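Local coordinates for protein EmGH1 (Erythrobacter marinus, PDB 5Z87) that probably hydrolyses beta-glucosides as a glycoside hydrolase of family 3 and binds magnesium, at residues H87-V92 / Q113-R118; P201-V206 / K723-F728; S250-V255 / G282-V287; K436-G441 / E478-C483. One frame throughout, in Å; residues are numbered along the deposited sequence.

Interaction 1. Residues H87-V92 / Q113-R118; sequences HGIGGV and QEVVSR. With EDO (1,2-ethanediol), chain M.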
loop_
_atom_site.group_PDB
_atom_site.type_symbol
_atom_site.label_atom_id
_atom_site.label_comp_id
_atom_site.label_asym_id
_atom_site.label_seq_id
_atom_site.Cartn_x
_atom_site.Cartn_y
_atom_site.Cartn_z
ATOM N N HIS A 87 24.458 -18.788 -36.247
ATOM C CA HIS A 87 23.751 -17.802 -37.056
ATOM C C HIS A 87 23.826 -16.400 -36.467
ATOM O O HIS A 87 23.016 -15.539 -36.822
ATOM C CB HIS A 87 22.297 -18.218 -37.237
ATOM C CG HIS A 87 22.130 -19.685 -37.460
ATOM N ND1 HIS A 87 22.576 -20.315 -38.604
ATOM C CD2 HIS A 87 21.597 -20.653 -36.676
ATOM C CE1 HIS A 87 22.308 -21.607 -38.521
ATOM N NE2 HIS A 87 21.722 -21.840 -37.359
ATOM N N GLY A 88 24.780 -16.143 -35.583
ATOM C CA GLY A 88 24.835 -14.824 -34.984
ATOM C C GLY A 88 24.029 -14.753 -33.701
ATOM O O GLY A 88 23.831 -15.774 -33.032
ATOM N N ILE A 89 23.551 -13.560 -33.351
ATOM C CA ILE A 89 22.997 -13.329 -32.025
ATOM C C ILE A 89 22.176 -12.052 -32.070
ATOM O O ILE A 89 22.497 -11.117 -32.808
ATOM C CB ILE A 89 24.131 -13.278 -30.963
ATOM C CG1 ILE A 89 23.581 -13.455 -29.543
ATOM C CG2 ILE A 89 24.966 -12.002 -31.083
ATOM C CD1 ILE A 89 24.627 -13.935 -28.556
ATOM N N GLY A 90 21.095 -12.023 -31.297
ATOM C CA GLY A 90 20.328 -10.805 -31.133
ATOM C C GLY A 90 21.115 -9.690 -30.473
ATOM O O GLY A 90 21.299 -8.617 -31.053
ATOM N N GLY A 91 21.580 -9.927 -29.248
ATOM C CA GLY A 91 22.360 -8.929 -28.547
ATOM C C GLY A 91 23.248 -9.576 -27.510
ATOM O O GLY A 91 23.164 -10.777 -27.243
ATOM N N VAL A 92 24.123 -8.759 -26.936
ATOM C CA VAL A 92 24.844 -9.123 -25.728
ATOM C C VAL A 92 24.665 -7.983 -24.744
ATOM O O VAL A 92 24.409 -6.834 -25.117
ATOM C CB VAL A 92 26.352 -9.401 -25.951
ATOM C CG1 VAL A 92 26.554 -10.677 -26.739
ATOM C CG2 VAL A 92 27.045 -8.206 -26.606
ATOM N N GLN A 113 33.182 -8.798 -34.988
ATOM C CA GLN A 113 33.718 -9.501 -36.150
ATOM C C GLN A 113 33.410 -10.989 -36.060
ATOM O O GLN A 113 33.072 -11.621 -37.067
ATOM C CB GLN A 113 35.230 -9.248 -36.247
ATOM C CG GLN A 113 35.913 -9.623 -37.560
ATOM C CD GLN A 113 37.410 -9.237 -37.583
ATOM O OE1 GLN A 113 37.763 -8.053 -37.500
ATOM N NE2 GLN A 113 38.285 -10.241 -37.680
ATOM N N GLU A 114 33.494 -11.561 -34.852
ATOM C CA GLU A 114 33.078 -12.949 -34.643
ATOM C C GLU A 114 31.592 -13.132 -34.910
ATOM O O GLU A 114 31.163 -14.176 -35.422
ATOM C CB GLU A 114 33.387 -13.386 -33.213
ATOM C CG GLU A 114 34.840 -13.373 -32.861
ATOM C CD GLU A 114 35.581 -14.579 -33.415
ATOM O OE1 GLU A 114 34.921 -15.485 -33.986
ATOM O OE2 GLU A 114 36.825 -14.614 -33.274
ATOM N N VAL A 115 30.784 -12.145 -34.527
ATOM C CA VAL A 115 29.349 -12.238 -34.752
ATOM C C VAL A 115 29.047 -12.116 -36.238
ATOM O O VAL A 115 28.335 -12.942 -36.821
ATOM C CB VAL A 115 28.617 -11.155 -33.939
ATOM C CG1 VAL A 115 27.132 -11.155 -34.250
ATOM C CG2 VAL A 115 28.885 -11.332 -32.447
ATOM N N VAL A 116 29.595 -11.082 -36.868
ATOM C CA VAL A 116 29.286 -10.782 -38.264
ATOM C C VAL A 116 29.767 -11.909 -39.174
ATOM O O VAL A 116 29.117 -12.245 -40.173
ATOM C CB VAL A 116 29.903 -9.415 -38.634
ATOM C CG1 VAL A 116 30.247 -9.327 -40.121
ATOM C CG2 VAL A 116 28.953 -8.278 -38.221
ATOM N N SER A 117 30.892 -12.532 -38.828
ATOM C CA SER A 117 31.409 -13.622 -39.643
ATOM C C SER A 117 30.533 -14.863 -39.578
ATOM O O SER A 117 30.676 -15.751 -40.423
ATOM C CB SER A 117 32.818 -13.988 -39.197
ATOM O OG SER A 117 32.725 -14.651 -37.950
ATOM N N ARG A 118 29.651 -14.955 -38.585
ATOM C CA ARG A 118 28.776 -16.109 -38.464
ATOM C C ARG A 118 27.439 -15.911 -39.168
ATOM O O ARG A 118 26.868 -16.884 -39.665
ATOM C CB ARG A 118 28.552 -16.443 -36.987
ATOM C CG ARG A 118 29.667 -17.301 -36.399
ATOM C CD ARG A 118 29.823 -17.099 -34.893
ATOM N NE ARG A 118 30.633 -18.165 -34.305
ATOM C CZ ARG A 118 31.920 -18.040 -33.998
ATOM N NH1 ARG A 118 32.579 -19.068 -33.477
ATOM N NH2 ARG A 118 32.545 -16.888 -34.206
HETATM C C1 EDO M . 30.620 -16.791 -43.794
HETATM O O1 EDO M . 29.444 -16.689 -42.976
HETATM C C2 EDO M . 31.634 -17.740 -43.166
HETATM O O2 EDO M . 32.252 -18.520 -44.198
HETATM O O HOH W 1 24.683 -18.867 -40.063
#
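R118 and G88 meet where the C-terminal end of helix 101-116 passes the loop leading into strand 91-93. These are parts of a beta-alpha-beta unit of the TIM-barrel-like N-terminal domain of family 3 enzymes. R118 can be followed outward. Its CB lies 4.0 Å from the backbone N of G88. CG stands anti to the carbonyl carbon (chi1 -84°), which points the chain away from G88 while CB stays against it. The chain then runs extended to NE, and the guanidinium turns back toward E114 of helix 101-116. NE forms a salt bridge with E79. NH2 bonds to E114 OE1 at 2.8 Å, on the anti side of the carboxylate and in the guanidinium plane. The same NH2 gives a longer, nearly straight bond of 3.3 Å to E114 O. S117 OG reaches that carbonyl from the opposite face of its plane. With R118 cut back to an alanine, the carboxylates of E114 and E79 would probably be left without this shared cation.

Next to it along the loop, I89 CG2 touches V115 CG1 at 3.9 Å, the two side chains crossing at about a right angle. G88 adopts phi 91° and psi -154°, angles at which a CB would collide with the preceding carbonyl oxygen. A single water joins the segments: it donates to R118 O at 3.0 Å and lies 2.9 Å from H87 ND1. The direct contact is van der Waals packing, and modest. The polar link between loop and helix end runs through water, while the arginine's charge is probably balanced by E114 and E79.

Interaction 2. Residues P201-V206 / K723-F728; sequences PHVVTV and KEMRGF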
loop_
_atom_site.group_PDB
_atom_site.type_symbol
_atom_site.label_atom_id
_atom_site.label_comp_id
_atom_site.label_asym_id
_atom_site.label_seq_id
_atom_site.Cartn_x
_atom_site.Cartn_y
_atom_site.Cartn_z
ATOM N N PRO A 201 3.922 12.360 -12.260
ATOM C CA PRO A 201 3.853 11.925 -13.669
ATOM C C PRO A 201 4.354 12.968 -14.648
ATOM O O PRO A 201 5.047 12.614 -15.616
ATOM C CB PRO A 201 2.365 11.616 -13.862
ATOM C CG PRO A 201 1.877 11.250 -12.471
ATOM C CD PRO A 201 2.619 12.225 -11.579
ATOM N N HIS A 202 4.058 14.251 -14.420
ATOM C CA HIS A 202 4.515 15.264 -15.371
ATOM C C HIS A 202 6.037 15.374 -15.384
ATOM O O HIS A 202 6.649 15.434 -16.457
ATOM C CB HIS A 202 3.887 16.622 -15.059
ATOM C CG HIS A 202 4.395 17.728 -15.929
ATOM N ND1 HIS A 202 3.922 17.948 -17.207
ATOM C CD2 HIS A 202 5.355 18.663 -15.717
ATOM C CE1 HIS A 202 4.555 18.980 -17.737
ATOM N NE2 HIS A 202 5.429 19.433 -16.855
ATOM N N VAL A 203 6.662 15.393 -14.204
ATOM C CA VAL A 203 8.117 15.487 -14.122
ATOM C C VAL A 203 8.771 14.277 -14.779
ATOM O O VAL A 203 9.720 14.414 -15.565
ATOM C CB VAL A 203 8.568 15.646 -12.654
ATOM C CG1 VAL A 203 10.034 15.248 -12.497
ATOM C CG2 VAL A 203 8.324 17.083 -12.162
ATOM N N VAL A 204 8.285 13.073 -14.465
ATOM C CA VAL A 204 8.895 11.874 -15.034
ATOM C C VAL A 204 8.677 11.830 -16.543
ATOM O O VAL A 204 9.551 11.378 -17.291
ATOM C CB VAL A 204 8.347 10.615 -14.332
ATOM C CG1 VAL A 204 8.865 9.359 -14.990
ATOM C CG2 VAL A 204 8.736 10.613 -12.875
ATOM N N THR A 205 7.539 12.344 -17.013
ATOM C CA THR A 205 7.255 12.400 -18.444
ATOM C C THR A 205 8.175 13.390 -19.145
ATOM O O THR A 205 8.748 13.091 -20.201
ATOM C CB THR A 205 5.786 12.772 -18.656
ATOM O OG1 THR A 205 4.969 11.687 -18.204
ATOM C CG2 THR A 205 5.484 13.065 -20.125
ATOM N N VAL A 206 8.337 14.575 -18.556
ATOM C CA VAL A 206 9.225 15.576 -19.131
ATOM C C VAL A 206 10.657 15.068 -19.128
ATOM O O VAL A 206 11.388 15.211 -20.116
ATOM C CB VAL A 206 9.085 16.900 -18.360
ATOM C CG1 VAL A 206 10.259 17.810 -18.662
ATOM C CG2 VAL A 206 7.754 17.567 -18.701
ATOM N N LYS A 723 -4.649 17.991 -6.603
ATOM C CA LYS A 723 -3.821 18.834 -7.455
ATOM C C LYS A 723 -2.878 17.947 -8.254
ATOM O O LYS A 723 -2.460 16.888 -7.790
ATOM C CB LYS A 723 -3.032 19.869 -6.648
ATOM C CG LYS A 723 -2.197 19.264 -5.557
ATOM C CD LYS A 723 -1.423 20.334 -4.823
ATOM C CE LYS A 723 -2.329 21.159 -3.939
ATOM N NZ LYS A 723 -1.692 21.329 -2.587
ATOM N N GLU A 724 -2.561 18.398 -9.469
ATOM C CA GLU A 724 -1.765 17.644 -10.439
ATOM C C GLU A 724 -0.849 18.611 -11.166
ATOM O O GLU A 724 -1.341 19.521 -11.846
ATOM C CB GLU A 724 -2.651 16.940 -11.472
ATOM C CG GLU A 724 -4.033 16.597 -10.991
ATOM C CD GLU A 724 -4.795 15.740 -11.978
ATOM O OE1 GLU A 724 -5.999 16.012 -12.195
ATOM O OE2 GLU A 724 -4.187 14.796 -12.529
ATOM N N MET A 725 0.463 18.408 -11.055
ATOM C CA MET A 725 1.391 19.280 -11.761
ATOM C C MET A 725 1.203 19.153 -13.271
ATOM O O MET A 725 1.103 18.044 -13.812
ATOM C CB MET A 725 2.832 18.957 -11.386
ATOM C CG MET A 725 3.839 19.660 -12.284
ATOM S SD MET A 725 5.540 19.537 -11.677
ATOM C CE MET A 725 5.592 20.937 -10.556
ATOM N N ARG A 726 1.126 20.303 -13.942
ATOM C CA ARG A 726 0.997 20.359 -15.387
ATOM C C ARG A 726 2.063 21.215 -16.057
ATOM O O ARG A 726 2.107 21.241 -17.289
ATOM C CB ARG A 726 -0.396 20.876 -15.787
ATOM C CG ARG A 726 -1.533 19.896 -15.483
ATOM C CD ARG A 726 -1.324 18.624 -16.282
ATOM N NE ARG A 726 -2.382 17.630 -16.123
ATOM C CZ ARG A 726 -2.320 16.607 -15.274
ATOM N NH1 ARG A 726 -1.271 16.477 -14.477
ATOM N NH2 ARG A 726 -3.318 15.728 -15.200
ATOM N N GLY A 727 2.917 21.904 -15.301
ATOM C CA GLY A 727 4.013 22.659 -15.885
ATOM C C GLY A 727 5.007 23.113 -14.835
ATOM O O GLY A 727 4.695 23.183 -13.643
ATOM N N PHE A 728 6.222 23.409 -15.297
ATOM C CA PHE A 728 7.205 24.072 -14.449
ATOM C C PHE A 728 8.203 24.821 -15.322
ATOM O O PHE A 728 8.395 24.502 -16.497
ATOM C CB PHE A 728 7.930 23.088 -13.520
ATOM C CG PHE A 728 8.825 22.111 -14.231
ATOM C CD1 PHE A 728 10.064 22.502 -14.731
ATOM C CD2 PHE A 728 8.437 20.788 -14.376
ATOM C CE1 PHE A 728 10.887 21.591 -15.383
ATOM C CE2 PHE A 728 9.261 19.871 -15.017
ATOM C CZ PHE A 728 10.494 20.275 -15.520
HETATM O O HOH W 2 1.683 15.356 -12.847
HETATM O O HOH W 3 7.032 21.643 -17.941
#
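This contact is a domain interface: the N-terminal turns of helix 201-216, in the TIM-barrel-like N-terminal domain, pack on strand 724-733 of the fibronectin type III-like domain. Strand 724-733 carries a classic beta bulge, in which R726 and G727 both face L709 of the neighbouring strand. The axes of 201-206 and 724-728 approach to 7.9 Å at 42°.

H202 has the largest share of the contact. Its CG is anti to the backbone N (chi1 175°), which lays the imidazole along the bulge. One ring face is covered by backbone: R726 C sits 3.7 Å above the plane, over the centre, with G727 N nearer the rim. V206 CG2 lies over the opposite face, toward the rim. F728 CD2 comes to the ring edge, 4.0 Å from H202 CD2. H202 CB lies 3.4 Å from M725 O. ND1 bonds to a diethylene glycol molecule, probably from the crystallisation liquor. Losing the imidazole to a serine would probably open a gap between the helix and the bulge and leave the R726-G727 peptide without its cover.

Beside the histidine the packing is apolar. V203 CG2 touches M725 SD at 3.7 Å, and V206 CG1 meets F728 CZ at 4.0 Å. F153 adds an edge-to-face ring contact to F728.

Two waters bridge the domains. One takes the N-H of H202 and donates to M725 O, which also accepts from R726 NH1 above its carbonyl plane. The other lies in the plane of the H202 ring, 2.9 Å from NE2, and accepts from F728 N.

Interaction 3. Residues S250-V255 / G282-V287; sequences SHIGPV and GEIDGV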
loop_
_atom_site.group_PDB
_atom_site.type_symbol
_atom_site.label_atom_id
_atom_site.label_comp_id
_atom_site.label_asym_id
_atom_site.label_seq_id
_atom_site.Cartn_x
_atom_site.Cartn_y
_atom_site.Cartn_z
ATOM N N SER A 250 2.198 -5.143 -7.663
ATOM C CA SER A 250 1.654 -3.797 -7.634
ATOM C C SER A 250 0.144 -3.890 -7.772
ATOM O O SER A 250 -0.372 -4.780 -8.463
ATOM C CB SER A 250 2.230 -2.945 -8.765
ATOM O OG SER A 250 3.642 -2.947 -8.687
ATOM N N HIS A 251 -0.552 -2.986 -7.094
ATOM C CA HIS A 251 -2.006 -2.900 -7.131
ATOM C C HIS A 251 -2.346 -1.595 -7.834
ATOM O O HIS A 251 -2.337 -0.526 -7.222
ATOM C CB HIS A 251 -2.609 -2.981 -5.733
ATOM C CG HIS A 251 -2.338 -4.281 -5.045
ATOM N ND1 HIS A 251 -3.343 -5.141 -4.663
ATOM C CD2 HIS A 251 -1.173 -4.884 -4.700
ATOM C CE1 HIS A 251 -2.812 -6.210 -4.092
ATOM N NE2 HIS A 251 -1.498 -6.080 -4.102
ATOM N N ILE A 252 -2.624 -1.691 -9.128
ATOM C CA ILE A 252 -2.824 -0.535 -9.991
ATOM C C ILE A 252 -4.101 -0.772 -10.789
ATOM O O ILE A 252 -4.193 -1.753 -11.533
ATOM C CB ILE A 252 -1.620 -0.316 -10.927
ATOM C CG1 ILE A 252 -0.322 -0.301 -10.115
ATOM C CG2 ILE A 252 -1.763 0.985 -11.708
ATOM C CD1 ILE A 252 0.952 -0.168 -10.951
ATOM N N GLY A 253 -5.094 0.093 -10.597
ATOM C CA GLY A 253 -6.298 0.065 -11.393
ATOM C C GLY A 253 -6.037 0.594 -12.794
ATOM O O GLY A 253 -5.008 1.238 -13.057
ATOM N N PRO A 254 -6.961 0.328 -13.727
ATOM C CA PRO A 254 -6.729 0.758 -15.121
ATOM C C PRO A 254 -6.708 2.267 -15.307
ATOM O O PRO A 254 -5.933 2.757 -16.133
ATOM C CB PRO A 254 -7.883 0.104 -15.896
ATOM C CG PRO A 254 -8.920 -0.240 -14.838
ATOM C CD PRO A 254 -8.132 -0.559 -13.605
ATOM N N VAL A 255 -7.503 3.029 -14.558
ATOM C CA VAL A 255 -7.456 4.478 -14.722
ATOM C C VAL A 255 -6.181 5.041 -14.112
ATOM O O VAL A 255 -5.506 5.888 -14.715
ATOM C CB VAL A 255 -8.716 5.125 -14.123
ATOM C CG1 VAL A 255 -8.645 6.623 -14.263
ATOM C CG2 VAL A 255 -9.960 4.582 -14.824
ATOM N N GLY A 282 7.497 -7.620 -12.113
ATOM C CA GLY A 282 6.378 -7.870 -11.231
ATOM C C GLY A 282 5.111 -8.302 -11.943
ATOM O O GLY A 282 5.075 -8.521 -13.154
ATOM N N GLU A 283 4.056 -8.436 -11.144
ATOM C CA GLU A 283 2.718 -8.807 -11.571
ATOM C C GLU A 283 1.735 -7.744 -11.102
ATOM O O GLU A 283 1.966 -7.053 -10.106
ATOM C CB GLU A 283 2.315 -10.161 -10.978
ATOM C CG GLU A 283 2.106 -10.044 -9.458
ATOM C CD GLU A 283 0.976 -10.905 -8.901
ATOM O OE1 GLU A 283 -0.119 -10.343 -8.703
ATOM O OE2 GLU A 283 1.193 -12.094 -8.576
ATOM N N ILE A 284 0.620 -7.633 -11.816
ATOM C CA ILE A 284 -0.522 -6.832 -11.390
ATOM C C ILE A 284 -1.747 -7.734 -11.407
ATOM O O ILE A 284 -2.098 -8.287 -12.457
ATOM C CB ILE A 284 -0.739 -5.605 -12.287
ATOM C CG1 ILE A 284 0.497 -4.710 -12.243
ATOM C CG2 ILE A 284 -2.031 -4.872 -11.902
ATOM C CD1 ILE A 284 0.529 -3.698 -13.315
ATOM N N ASP A 285 -2.385 -7.897 -10.246
ATOM C CA ASP A 285 -3.584 -8.723 -10.134
ATOM C C ASP A 285 -3.338 -10.122 -10.690
ATOM O O ASP A 285 -4.193 -10.705 -11.352
ATOM C CB ASP A 285 -4.769 -8.055 -10.834
ATOM C CG ASP A 285 -6.109 -8.467 -10.240
ATOM O OD1 ASP A 285 -6.146 -8.791 -9.034
ATOM O OD2 ASP A 285 -7.121 -8.480 -10.989
ATOM N N GLY A 286 -2.137 -10.652 -10.444
ATOM C CA GLY A 286 -1.771 -11.992 -10.858
ATOM C C GLY A 286 -1.203 -12.140 -12.264
ATOM O O GLY A 286 -0.855 -13.261 -12.652
ATOM N N VAL A 287 -1.087 -11.066 -13.041
ATOM C CA VAL A 287 -0.599 -11.148 -14.416
ATOM C C VAL A 287 0.856 -10.676 -14.430
ATOM O O VAL A 287 1.100 -9.477 -14.247
ATOM C CB VAL A 287 -1.439 -10.300 -15.383
ATOM C CG1 VAL A 287 -0.853 -10.388 -16.786
ATOM C CG2 VAL A 287 -2.882 -10.749 -15.391
HETATM O O HOH W 4 -2.034 -6.899 -7.557
#
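S250 and E283 supply the direct hydrogen bond of this contact. S250 N donates to E283 O at 3.1 Å, nearly straight. A water makes a second polar link. It donates to S250 O at 2.8 Å and accepts from D285 N, and it sits over the centre of one face of the H251 ring. S250 OG turns to G237 O.

The remaining contacts centre on I284. Its CA makes a CA-H...O contact with S250 O. CG2 stands anti to the backbone N and lies 3.8 Å from I252 O. The apolar pair is I252 CD1 and I284 CD1, which meet at 4.3 Å, and M257 of helix 254-261 touches both isoleucines.

The turn has its own bonds. I284 to V287 form a type I' beta turn, joining the two short strands of a hairpin. E283 OE1 takes the N-H of G286 at 2.7 Å, from above the carboxylate plane.

Charged ends face the second subunit. K643 of that subunit forms a salt bridge with E283, and D285 accepts from V255 N and E256 N of the second subunit. Backbone and water bonds hold the hairpin to its own chain, while E283 and D285 also bond across the dimer.

Interaction 4. Residues K436-G441 / E478-C483; sequences KMLVVG and EYAQGC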
loop_
_atom_site.group_PDB
_atom_site.type_symbol
_atom_site.label_atom_id
_atom_site.label_comp_id
_atom_site.label_asym_id
_atom_site.label_seq_id
_atom_site.Cartn_x
_atom_site.Cartn_y
_atom_site.Cartn_z
ATOM N N LYS A 436 38.807 27.203 10.910
ATOM C CA LYS A 436 39.056 25.763 10.957
ATOM C C LYS A 436 37.732 25.013 10.878
ATOM O O LYS A 436 36.940 25.042 11.826
ATOM C CB LYS A 436 39.821 25.377 12.218
ATOM C CG LYS A 436 40.407 23.979 12.169
ATOM C CD LYS A 436 41.106 23.623 13.473
ATOM C CE LYS A 436 41.960 22.374 13.315
ATOM N NZ LYS A 436 41.381 21.192 14.020
ATOM N N MET A 437 37.511 24.314 9.765
ATOM C CA MET A 437 36.272 23.587 9.511
ATOM C C MET A 437 36.489 22.091 9.681
ATOM O O MET A 437 37.420 21.526 9.098
ATOM C CB MET A 437 35.758 23.884 8.104
ATOM C CG MET A 437 34.693 22.910 7.630
ATOM S SD MET A 437 34.381 23.011 5.862
ATOM C CE MET A 437 33.823 24.688 5.621
ATOM N N LEU A 438 35.636 21.456 10.487
ATOM C CA LEU A 438 35.607 20.003 10.608
ATOM C C LEU A 438 34.627 19.431 9.587
ATOM O O LEU A 438 33.446 19.797 9.590
ATOM C CB LEU A 438 35.189 19.578 12.011
ATOM C CG LEU A 438 34.865 18.087 12.167
ATOM C CD1 LEU A 438 36.122 17.233 12.023
ATOM C CD2 LEU A 438 34.169 17.802 13.482
ATOM N N VAL A 439 35.115 18.553 8.715
ATOM C CA VAL A 439 34.280 17.802 7.782
ATOM C C VAL A 439 34.184 16.381 8.314
ATOM O O VAL A 439 35.199 15.681 8.403
ATOM C CB VAL A 439 34.859 17.833 6.357
ATOM C CG1 VAL A 439 33.975 17.050 5.393
ATOM C CG2 VAL A 439 35.001 19.270 5.880
ATOM N N VAL A 440 32.972 15.953 8.680
ATOM C CA VAL A 440 32.774 14.739 9.465
ATOM C C VAL A 440 31.539 13.988 8.977
ATOM O O VAL A 440 30.541 14.594 8.573
ATOM C CB VAL A 440 32.645 15.086 10.965
ATOM C CG1 VAL A 440 31.683 16.243 11.131
ATOM C CG2 VAL A 440 32.164 13.891 11.773
ATOM N N GLY A 441 31.609 12.653 9.041
ATOM C CA GLY A 441 30.476 11.806 8.738
ATOM C C GLY A 441 30.800 10.648 7.811
ATOM O O GLY A 441 31.820 10.637 7.110
ATOM N N GLU A 478 39.841 20.000 8.918
ATOM C CA GLU A 478 40.139 18.698 9.487
ATOM C C GLU A 478 38.996 17.739 9.181
ATOM O O GLU A 478 37.872 18.154 8.891
ATOM C CB GLU A 478 40.379 18.765 10.998
ATOM C CG GLU A 478 41.200 17.583 11.508
ATOM C CD GLU A 478 41.888 17.864 12.827
ATOM O OE1 GLU A 478 42.228 19.041 13.085
ATOM O OE2 GLU A 478 42.092 16.903 13.602
ATOM N N TYR A 479 39.304 16.448 9.238
ATOM C CA TYR A 479 38.358 15.410 8.880
ATOM C C TYR A 479 38.273 14.410 10.014
ATOM O O TYR A 479 39.290 14.042 10.604
ATOM C CB TYR A 479 38.768 14.682 7.586
ATOM C CG TYR A 479 38.150 13.302 7.448
ATOM C CD1 TYR A 479 36.805 13.146 7.136
ATOM C CD2 TYR A 479 38.909 12.158 7.639
ATOM C CE1 TYR A 479 36.238 11.885 7.017
ATOM C CE2 TYR A 479 38.355 10.898 7.523
ATOM C CZ TYR A 479 37.016 10.764 7.205
ATOM O OH TYR A 479 36.462 9.502 7.082
ATOM N N ALA A 480 37.055 13.984 10.312
ATOM C CA ALA A 480 36.797 12.887 11.225
ATOM C C ALA A 480 35.771 11.953 10.597
ATOM O O ALA A 480 34.850 12.400 9.906
ATOM C CB ALA A 480 36.298 13.400 12.589
ATOM N N GLN A 481 35.946 10.652 10.822
ATOM C CA GLN A 481 34.969 9.674 10.347
ATOM C C GLN A 481 33.573 9.966 10.907
ATOM O O GLN A 481 32.578 9.969 10.169
ATOM C CB GLN A 481 35.438 8.266 10.725
ATOM C CG GLN A 481 34.497 7.142 10.325
ATOM C CD GLN A 481 34.401 6.954 8.822
ATOM O OE1 GLN A 481 35.293 7.357 8.066
ATOM N NE2 GLN A 481 33.309 6.344 8.378
ATOM N N GLY A 482 33.484 10.240 12.210
ATOM C CA GLY A 482 32.203 10.494 12.845
ATOM C C GLY A 482 31.511 9.201 13.223
ATOM O O GLY A 482 31.429 8.859 14.405
ATOM N N CYS A 483 31.010 8.479 12.218
ATOM C CA CYS A 483 30.498 7.123 12.384
ATOM C C CYS A 483 30.490 6.448 11.019
ATOM O O CYS A 483 30.623 7.100 9.979
ATOM C CB CYS A 483 29.095 7.107 13.001
ATOM S SG CYS A 483 27.799 7.766 11.892
HETATM O O HOH W 5 33.965 9.747 5.603
#
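K436 and E478 both hold CG anti to the backbone N (chi1 -166° and -158°), and these torsions bring the ends of the two chains together. The lysine bends at its last torsion and the glutamate stays extended, and the two cross obliquely. K436 NZ forms a salt bridge with E478 OE1, modelled at 2.5 Å, so short that its exact length is doubtful. D524 is a second carboxylate partner of this lysine, so two acids probably share its charge.

The strands are neighbours in a parallel beta-alpha-beta unit of the family 3 C-terminal domain, joined through helix 462-473. Strand 476-480 is the outermost of the sheet within this chain. L438 pairs with E478, V439 with Y479 and V440 with A480. The ladder starts with E478 N donating to M437 O at 2.9 Å. V439 N then bonds to E478 O at 2.8 Å, and A480 N to V439 O. Of these, the V439 N bond is the straightest, at 173°. Past A480 the pairing slackens, and G441 N makes weak bonds to A480 O and Q481 O.

L438 and V440 share a face with A480. L438 CD1 meets A480 CB at 3.9 Å, and A518 of helix 508-522 touches the A480 side chain. V439 and Y479 lie on the other face, against L463 of helix 462-473. V440 CG2 packs on G482 CA at 3.6 Å; a CB on G482 would clash with that methyl. One water donates to G441 O at 2.8 Å and is also hydrogen-bonded to Y479 OH.

In the fold
From the N terminus, interaction 1 closes first, a short loop within one beta-alpha-beta unit of the N-terminal barrel-like domain. Interaction 2 opens next, at 201-206, and closes only at 723-728, so its loop spans more than five hundred residues. Interactions 3 and 4 are nested inside it, in series with each other. Interaction 3 ties a hairpin to the segment entering helix 254-261, in the same domain as interaction 1. Interaction 4 joins two adjacent strands of the family 3 C-terminal domain. Of the four, interaction 2 alone links two domains. Its centre lies about 23 Å from that of interaction 3, while the centres of interactions 1 and 4 are about 53 Å apart.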